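Metazoan TIR-STING fusion (Crassostrea gigas, PDB 6WT6) is a fusion protein of the oyster that joins a TIR domain to a STING ligand-binding domain and is found here as a two-chain assembly. Local coordinates at residues 228-231 and 232-235; 285-288 and 289-293; 309-312 and 313-317; 338-341 and 342-346. One frame throughout, in Å; residues are numbered along the deposited sequence.

Interaction 1: 228-231 and 232-235; sequences DSIA and DESS
Asp-232 turns its carboxylate back over the turn to Ser-229. Its CB rests 3.2 Å from Ser-229 O, the carbonyl that also takes the Asp-232 N-H. CG lies beside the backbone N (chi1 -69°), a torsion that swings the carboxylate back along the chain and leaves CG 3.4 Å from the same Ser-229 O. At the tip, OD2 accepts a weak bond from Ser-229 N at 3.2 Å, bent to 133° at the hydrogen; a water bound to Asp-228 N also gives OD2 a weak bond. Aspartate suits the place because its short chain carries an acceptor to the start of the turn. The backbone here is one turn of 3-10 helix in the loop between strands 212-221 and 238-243 of the STING domain: Asp-232 N bonds Ser-229 O at 2.9 Å and Glu-233 N bonds Ile-230 O at 3.1 Å. Ser-229 adds an ST turn, its OG accepting from Ala-231 N at 3.1 Å while also bonding Tyr-263 OH. On the buried side, Ile-230 CD1 comes within 4.4 Å of Glu-233 CG, and both side chains pack on Tyr-279.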
# COMPACT_ATOMS: atom_id res chain seq x y z
N ASP A 228 -21.88 -3.43 -9.05
CA ASP A 228 -22.36 -2.05 -8.96
C ASP A 228 -23.22 -1.84 -7.72
O ASP A 228 -23.22 -0.75 -7.14
CB ASP A 228 -23.15 -1.68 -10.21
CG ASP A 228 -22.25 -1.31 -11.38
OD1 ASP A 228 -21.18 -0.70 -11.15
OD2 ASP A 228 -22.63 -1.62 -12.53
N SER A 229 -23.95 -2.87 -7.30
CA SER A 229 -24.78 -2.81 -6.11
C SER A 229 -24.80 -4.18 -5.46
O SER A 229 -24.82 -5.20 -6.17
CB SER A 229 -26.21 -2.36 -6.46
OG SER A 229 -27.08 -2.51 -5.35
N ILE A 230 -24.80 -4.22 -4.13
CA ILE A 230 -24.89 -5.50 -3.44
C ILE A 230 -26.22 -6.17 -3.74
O ILE A 230 -26.33 -7.41 -3.68
CB ILE A 230 -24.68 -5.32 -1.92
CG1 ILE A 230 -24.56 -6.67 -1.22
CG2 ILE A 230 -25.81 -4.51 -1.32
CD1 ILE A 230 -23.31 -7.44 -1.58
N ALA A 231 -27.24 -5.38 -4.09
CA ALA A 231 -28.53 -5.92 -4.50
C ALA A 231 -28.46 -6.69 -5.81
O ALA A 231 -29.40 -7.43 -6.12
CB ALA A 231 -29.55 -4.78 -4.62
N ASP A 232 -27.37 -6.55 -6.57
CA ASP A 232 -27.17 -7.37 -7.77
C ASP A 232 -26.92 -8.83 -7.44
O ASP A 232 -26.87 -9.65 -8.37
CB ASP A 232 -26.01 -6.82 -8.60
CG ASP A 232 -26.34 -5.49 -9.24
OD1 ASP A 232 -27.54 -5.23 -9.48
OD2 ASP A 232 -25.40 -4.70 -9.50
N GLU A 233 -26.74 -9.17 -6.17
CA GLU A 233 -26.53 -10.56 -5.78
C GLU A 233 -27.83 -11.34 -5.62
O GLU A 233 -27.80 -12.57 -5.67
CB GLU A 233 -25.74 -10.63 -4.47
CG GLU A 233 -24.24 -10.53 -4.64
CD GLU A 233 -23.61 -11.84 -5.09
OE1 GLU A 233 -24.25 -12.90 -4.92
OE2 GLU A 233 -22.49 -11.80 -5.62
N SER A 234 -28.95 -10.64 -5.43
CA SER A 234 -30.23 -11.31 -5.27
C SER A 234 -31.37 -10.32 -5.46
O SER A 234 -31.32 -9.21 -4.92
CB SER A 234 -30.33 -11.97 -3.88
OG SER A 234 -31.58 -12.62 -3.70
N SER A 235 -32.38 -10.74 -6.22
CA SER A 235 -33.57 -9.91 -6.41
C SER A 235 -34.36 -9.74 -5.11
O SER A 235 -35.24 -8.87 -5.06
CB SER A 235 -34.46 -10.52 -7.48
OG SER A 235 -34.96 -11.79 -7.07
O HOH W 1 -22.75 -5.03 -11.47

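Interaction 2: 285-288 and 289-293; sequences TMFE and MEQNA
Gln-291 folds its aliphatic part over one face of the Phe-287 ring, a turn further along the helix. Its CG stands 3.9 Å from the centroid of that ring, displaced toward the rim, in a CH-pi contact. Bending at chi2 (-48°) turns the amide back toward the phenyl group, so that amide and ring planes are only 16° apart. Glutamine suits this partly open side: its CG packs on the aromatic while NE2 gives a weak bond to Glu-290 OE1 at 3.1 Å. The same carboxylate oxygen forms a salt bridge with Lys-302, and Glu-290 OE2 bonds Thr-299, so the glutamate joins this helix to helix 299-319. The other side is buried, and its side chains meet through apolar groups. Met-289 lays CG 3.2 Å from Thr-285 O and SD 3.9 Å from Thr-285 CG2; its flexible, unbranched chain also packs on Tyr-185 of the second subunit. Met-289 N bonds Thr-285 O at 2.8 Å and Gln-291 N bonds Phe-287 O at 3.0 Å, whereas Asn-292 N reaches Glu-288 O through a weak bond bent to 123°. Asn-292 is the first residue to leave helical angles, and such a weak last i to i+4 bond marks the C-terminal end of an alpha-helix.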
# COMPACT_ATOMS: atom_id res chain seq x y z
N THR A 285 -9.40 -3.64 -6.99
CA THR A 285 -8.09 -3.47 -7.61
C THR A 285 -7.33 -4.79 -7.66
O THR A 285 -6.67 -5.10 -8.66
CB THR A 285 -7.30 -2.41 -6.84
OG1 THR A 285 -7.90 -1.13 -7.07
CG2 THR A 285 -5.84 -2.38 -7.29
N MET A 286 -7.42 -5.59 -6.59
CA MET A 286 -6.74 -6.88 -6.58
C MET A 286 -7.33 -7.84 -7.61
O MET A 286 -6.59 -8.63 -8.21
CB MET A 286 -6.78 -7.48 -5.17
CG MET A 286 -5.82 -6.82 -4.19
SD MET A 286 -6.01 -7.36 -2.48
CE MET A 286 -7.54 -6.56 -2.02
N PHE A 287 -8.64 -7.79 -7.82
CA PHE A 287 -9.24 -8.58 -8.89
C PHE A 287 -8.71 -8.14 -10.25
O PHE A 287 -8.38 -8.97 -11.10
CB PHE A 287 -10.76 -8.47 -8.86
CG PHE A 287 -11.43 -8.98 -10.11
CD1 PHE A 287 -11.45 -10.34 -10.38
CD2 PHE A 287 -12.02 -8.11 -11.01
CE1 PHE A 287 -12.06 -10.81 -11.53
CE2 PHE A 287 -12.63 -8.58 -12.16
CZ PHE A 287 -12.65 -9.94 -12.42
N GLU A 288 -8.61 -6.83 -10.47
CA GLU A 288 -8.10 -6.34 -11.75
C GLU A 288 -6.63 -6.72 -11.93
O GLU A 288 -6.22 -7.10 -13.04
CB GLU A 288 -8.29 -4.83 -11.85
CG GLU A 288 -9.66 -4.44 -12.41
CD GLU A 288 -10.08 -3.03 -12.07
OE1 GLU A 288 -9.52 -2.44 -11.11
OE2 GLU A 288 -10.97 -2.50 -12.77
N MET A 289 -5.84 -6.66 -10.86
CA MET A 289 -4.43 -7.03 -10.95
C MET A 289 -4.26 -8.51 -11.28
O MET A 289 -3.40 -8.89 -12.08
CB MET A 289 -3.71 -6.69 -9.65
CG MET A 289 -3.59 -5.19 -9.36
SD MET A 289 -2.89 -4.82 -7.73
CE MET A 289 -1.21 -5.39 -7.94
N GLU A 290 -5.08 -9.37 -10.66
CA GLU A 290 -5.02 -10.80 -10.96
C GLU A 290 -5.38 -11.07 -12.42
O GLU A 290 -4.69 -11.83 -13.11
CB GLU A 290 -5.97 -11.57 -10.04
CG GLU A 290 -6.13 -13.05 -10.37
CD GLU A 290 -7.37 -13.67 -9.75
OE1 GLU A 290 -8.44 -13.04 -9.78
OE2 GLU A 290 -7.26 -14.80 -9.22
N GLN A 291 -6.44 -10.43 -12.91
CA GLN A 291 -6.88 -10.64 -14.28
C GLN A 291 -5.92 -10.06 -15.30
O GLN A 291 -5.98 -10.43 -16.48
CB GLN A 291 -8.27 -10.03 -14.47
CG GLN A 291 -9.34 -10.75 -13.69
CD GLN A 291 -9.26 -12.26 -13.87
OE1 GLN A 291 -9.47 -12.77 -14.98
NE2 GLN A 291 -8.93 -12.97 -12.80
N ASN A 292 -5.02 -9.17 -14.90
CA ASN A 292 -4.08 -8.56 -15.82
C ASN A 292 -2.87 -9.47 -15.98
O ASN A 292 -2.22 -9.83 -14.99
CB ASN A 292 -3.66 -7.18 -15.33
CG ASN A 292 -3.07 -6.32 -16.43
OD1 ASN A 292 -1.96 -6.58 -16.90
ND2 ASN A 292 -3.81 -5.30 -16.84
N ALA A 293 -2.57 -9.85 -17.23
CA ALA A 293 -1.44 -10.73 -17.47
C ALA A 293 -0.11 -10.03 -17.21
O ALA A 293 0.86 -10.68 -16.81
CB ALA A 293 -1.50 -11.27 -18.90

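Interaction 3: 309-312 and 313-317; sequences FYLT and LKRIL
Phe-309 sets its CZ 3.9 Å from Leu-313 CD2, the two side chains lying side by side and pointing the same way. Both are large and apolar, as befits a buried face: Phe-309 also packs on Phe-179 of helix 176-204, and Leu-313 on Ile-329 of strand 327-332. Next comes Tyr-310, whose ring carries Lys-314 CD over one face, 3.6 Å from the centroid and 16° off the normal. The lysine chain bends at chi3 (86°), which keeps CE near the phenol, 3.6 Å from Tyr-310 OH. Tyrosine thus offers a flat surface to the lysine methylenes and a hydroxyl that bonds Asp-79 of the second subunit, an aspartate to which Lys-314 NZ is only weakly paired at long range. These are i to i+4 pairs on helix 299-319 of the STING domain, a helix that lies between its own core and the neighbouring chain's TIR domain. Leu-311 follows, its CD2 3.6 Å from Arg-315 NH2 and its CG against one face of the flat cation, whose NH1 has a weak, long ion pair with Asp-110 of the second subunit. Thr-312 OG1 hydrogen-bonds to Arg-308 O one turn back, and its CG2 lies 4.1 Å from Ile-316 CD1. The backbone bond from Ile-316 N to Thr-312 O, 3.1 Å, spans the same turn, while Ile-316 packs on Trp-181 and Tyr-184.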
# COMPACT_ATOMS: atom_id res chain seq x y z
N PHE A 309 -4.72 -6.89 3.96
CA PHE A 309 -5.53 -5.68 3.93
C PHE A 309 -6.64 -5.75 4.96
O PHE A 309 -6.86 -4.80 5.72
CB PHE A 309 -6.12 -5.47 2.53
CG PHE A 309 -7.28 -4.51 2.50
CD1 PHE A 309 -7.09 -3.15 2.68
CD2 PHE A 309 -8.57 -4.98 2.29
CE1 PHE A 309 -8.16 -2.27 2.65
CE2 PHE A 309 -9.65 -4.10 2.26
CZ PHE A 309 -9.44 -2.74 2.44
N TYR A 310 -7.35 -6.88 5.00
CA TYR A 310 -8.44 -7.07 5.95
C TYR A 310 -7.96 -6.91 7.39
O TYR A 310 -8.60 -6.24 8.21
CB TYR A 310 -9.07 -8.45 5.72
CG TYR A 310 -10.20 -8.84 6.64
CD1 TYR A 310 -11.38 -8.12 6.66
CD2 TYR A 310 -10.09 -9.95 7.46
CE1 TYR A 310 -12.42 -8.49 7.49
CE2 TYR A 310 -11.12 -10.33 8.29
CZ TYR A 310 -12.28 -9.59 8.31
OH TYR A 310 -13.31 -9.96 9.14
N LEU A 311 -6.80 -7.50 7.70
CA LEU A 311 -6.25 -7.40 9.04
C LEU A 311 -5.78 -5.98 9.36
O LEU A 311 -6.00 -5.49 10.48
CB LEU A 311 -5.10 -8.40 9.18
CG LEU A 311 -4.27 -8.42 10.46
CD1 LEU A 311 -5.17 -8.58 11.67
CD2 LEU A 311 -3.25 -9.55 10.38
N THR A 312 -5.14 -5.32 8.40
CA THR A 312 -4.62 -3.98 8.67
C THR A 312 -5.75 -2.97 8.86
O THR A 312 -5.68 -2.11 9.73
CB THR A 312 -3.70 -3.53 7.53
OG1 THR A 312 -2.67 -4.51 7.33
CG2 THR A 312 -3.05 -2.20 7.87
N LEU A 313 -6.80 -3.08 8.04
CA LEU A 313 -7.95 -2.19 8.21
C LEU A 313 -8.59 -2.38 9.58
O LEU A 313 -9.00 -1.40 10.21
CB LEU A 313 -8.96 -2.45 7.09
CG LEU A 313 -10.18 -1.52 7.01
CD1 LEU A 313 -9.75 -0.06 6.83
CD2 LEU A 313 -11.11 -1.94 5.89
N LYS A 314 -8.66 -3.62 10.06
CA LYS A 314 -9.29 -3.86 11.36
C LYS A 314 -8.43 -3.36 12.51
O LYS A 314 -8.96 -2.95 13.55
CB LYS A 314 -9.61 -5.34 11.52
CG LYS A 314 -10.69 -5.82 10.57
CD LYS A 314 -10.78 -7.33 10.52
CE LYS A 314 -11.68 -7.87 11.62
NZ LYS A 314 -10.90 -8.37 12.78
N ARG A 315 -7.10 -3.38 12.36
CA ARG A 315 -6.24 -2.81 13.39
C ARG A 315 -6.43 -1.31 13.50
O ARG A 315 -6.48 -0.75 14.60
CB ARG A 315 -4.77 -3.13 13.10
CG ARG A 315 -4.44 -4.61 13.00
CD ARG A 315 -3.20 -4.94 13.81
NE ARG A 315 -2.63 -6.22 13.45
CZ ARG A 315 -1.54 -6.37 12.70
NH1 ARG A 315 -0.92 -5.29 12.23
NH2 ARG A 315 -1.07 -7.57 12.42
N ILE A 316 -6.56 -0.63 12.35
CA ILE A 316 -6.72 0.82 12.36
C ILE A 316 -8.07 1.21 12.93
O ILE A 316 -8.17 2.11 13.77
CB ILE A 316 -6.53 1.37 10.93
CG1 ILE A 316 -5.13 1.05 10.42
CG2 ILE A 316 -6.80 2.87 10.90
CD1 ILE A 316 -4.96 1.32 8.95
N LEU A 317 -9.14 0.53 12.49
CA LEU A 317 -10.48 0.88 12.95
C LEU A 317 -10.64 0.63 14.44
O LEU A 317 -11.20 1.47 15.16
CB LEU A 317 -11.53 0.09 12.15
CG LEU A 317 -11.67 0.42 10.66
CD1 LEU A 317 -12.61 -0.56 9.97
CD2 LEU A 317 -12.15 1.85 10.45

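Interaction 4: 338-341 and 342-346; sequences SSDA and MPRLI
Two flat groups, the Asp-340 carboxylate and the Arg-344 guanidinium, stand almost perpendicular, their planes 86° apart. Arg-344 NH1 lies 3.5 Å from Asp-340 CB, and Asp-340 O approaches the guanidinium obliquely. The charged tips are farther apart, Asp-340 OD2 to Arg-344 NH2 being 4.1 Å, beyond a salt bridge; the attraction is probably modest, and Arg-344 NH2 also has a weak, long ion pair with Asp-268. Both side chains suit an exposed surface. This is the N-terminal end of helix 341-356 in the STING domain, where Ser-338 supplies a capping bond: its OG accepts weakly from Asp-340 N. Serine is apt here because its hydroxyl sits close to the backbone. A bend at chi3 (-64°) brings the guanidinium back over the first turn, toward Asp-340. In the backbone, Arg-344 N bonds Asp-340 O at 3.0 Å and Leu-345 N bonds Ala-341 O at 3.1 Å. Pro-343, lacking an N-H, fits the first turn, whose N-H groups have no earlier carbonyl within the helix to bond; its CG rests 3.1 Å from Ser-339 O, itself bonded by Ser-234 OG. Met-342 packs its buried chain on Tyr-332 and Ile-237, and its N gives its hydrogen to a water 2.8 Å away.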
# COMPACT_ATOMS: atom_id res chain seq x y z
N SER A 338 -28.14 -19.00 -5.67
CA SER A 338 -29.50 -19.05 -5.14
C SER A 338 -29.91 -17.69 -4.59
O SER A 338 -29.09 -16.97 -4.00
CB SER A 338 -29.62 -20.11 -4.05
OG SER A 338 -30.92 -20.13 -3.51
N SER A 339 -31.18 -17.34 -4.78
CA SER A 339 -31.70 -16.08 -4.27
C SER A 339 -31.76 -16.04 -2.75
O SER A 339 -31.94 -14.96 -2.19
CB SER A 339 -33.10 -15.82 -4.85
OG SER A 339 -33.02 -15.43 -6.20
N ASP A 340 -31.64 -17.18 -2.08
CA ASP A 340 -31.69 -17.23 -0.63
C ASP A 340 -30.33 -17.04 0.02
O ASP A 340 -30.27 -16.71 1.21
CB ASP A 340 -32.27 -18.57 -0.16
CG ASP A 340 -33.68 -18.79 -0.63
OD1 ASP A 340 -34.30 -17.82 -1.12
OD2 ASP A 340 -34.18 -19.93 -0.51
N ALA A 341 -29.25 -17.26 -0.72
CA ALA A 341 -27.93 -17.37 -0.10
C ALA A 341 -27.48 -16.04 0.49
O ALA A 341 -27.17 -15.95 1.68
CB ALA A 341 -26.92 -17.89 -1.13
N MET A 342 -27.42 -15.00 -0.34
CA MET A 342 -26.93 -13.71 0.14
C MET A 342 -27.92 -13.08 1.13
O MET A 342 -27.49 -12.55 2.16
CB MET A 342 -26.65 -12.75 -1.02
CG MET A 342 -26.06 -11.42 -0.60
SD MET A 342 -24.38 -11.58 0.02
CE MET A 342 -23.61 -12.35 -1.39
N PRO A 343 -29.24 -13.10 0.87
CA PRO A 343 -30.17 -12.64 1.91
C PRO A 343 -30.01 -13.33 3.26
O PRO A 343 -30.09 -12.66 4.30
CB PRO A 343 -31.54 -12.94 1.28
CG PRO A 343 -31.31 -12.73 -0.16
CD PRO A 343 -29.93 -13.29 -0.42
N ARG A 344 -29.80 -14.65 3.28
CA ARG A 344 -29.67 -15.34 4.56
C ARG A 344 -28.37 -14.97 5.27
O ARG A 344 -28.33 -14.91 6.50
CB ARG A 344 -29.74 -16.85 4.37
CG ARG A 344 -29.69 -17.64 5.67
CD ARG A 344 -30.06 -19.10 5.46
NE ARG A 344 -31.44 -19.27 5.01
CZ ARG A 344 -31.79 -19.54 3.76
NH1 ARG A 344 -30.86 -19.68 2.82
NH2 ARG A 344 -33.07 -19.67 3.44
N LEU A 345 -27.31 -14.71 4.51
CA LEU A 345 -26.05 -14.29 5.12
C LEU A 345 -26.20 -12.92 5.79
O LEU A 345 -25.74 -12.72 6.92
CB LEU A 345 -24.95 -14.26 4.07
CG LEU A 345 -23.67 -13.55 4.51
CD1 LEU A 345 -23.02 -14.30 5.66
CD2 LEU A 345 -22.72 -13.40 3.34
N ILE A 346 -26.85 -11.98 5.10
CA ILE A 346 -26.97 -10.62 5.63
C ILE A 346 -27.88 -10.60 6.85
O ILE A 346 -27.58 -9.93 7.85
CB ILE A 346 -27.46 -9.65 4.54
CG1 ILE A 346 -26.47 -9.62 3.37
CG2 ILE A 346 -27.64 -8.25 5.11
CD1 ILE A 346 -26.93 -8.75 2.21
O HOH W 2 -28.16 -14.72 -2.98

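All four are local contacts within the STING domain, yet they differ with place. Interaction 3 is buried, with apolar side chains facing its own core and a tyrosine, lysine and arginine facing the second subunit. Interaction 2, on the preceding helix, is partly buried and also touches that subunit, but lies about 5 Å from interaction 3 at the nearest atoms. Interactions 1 and 4 sit farther from the chain's centre and use backbone turns, short polar side chains, an arginine-aspartate pair and water. These two alone meet each other, at Ser-234 and Ser-339, joining the 3-10 turn to the start of helix 341-356.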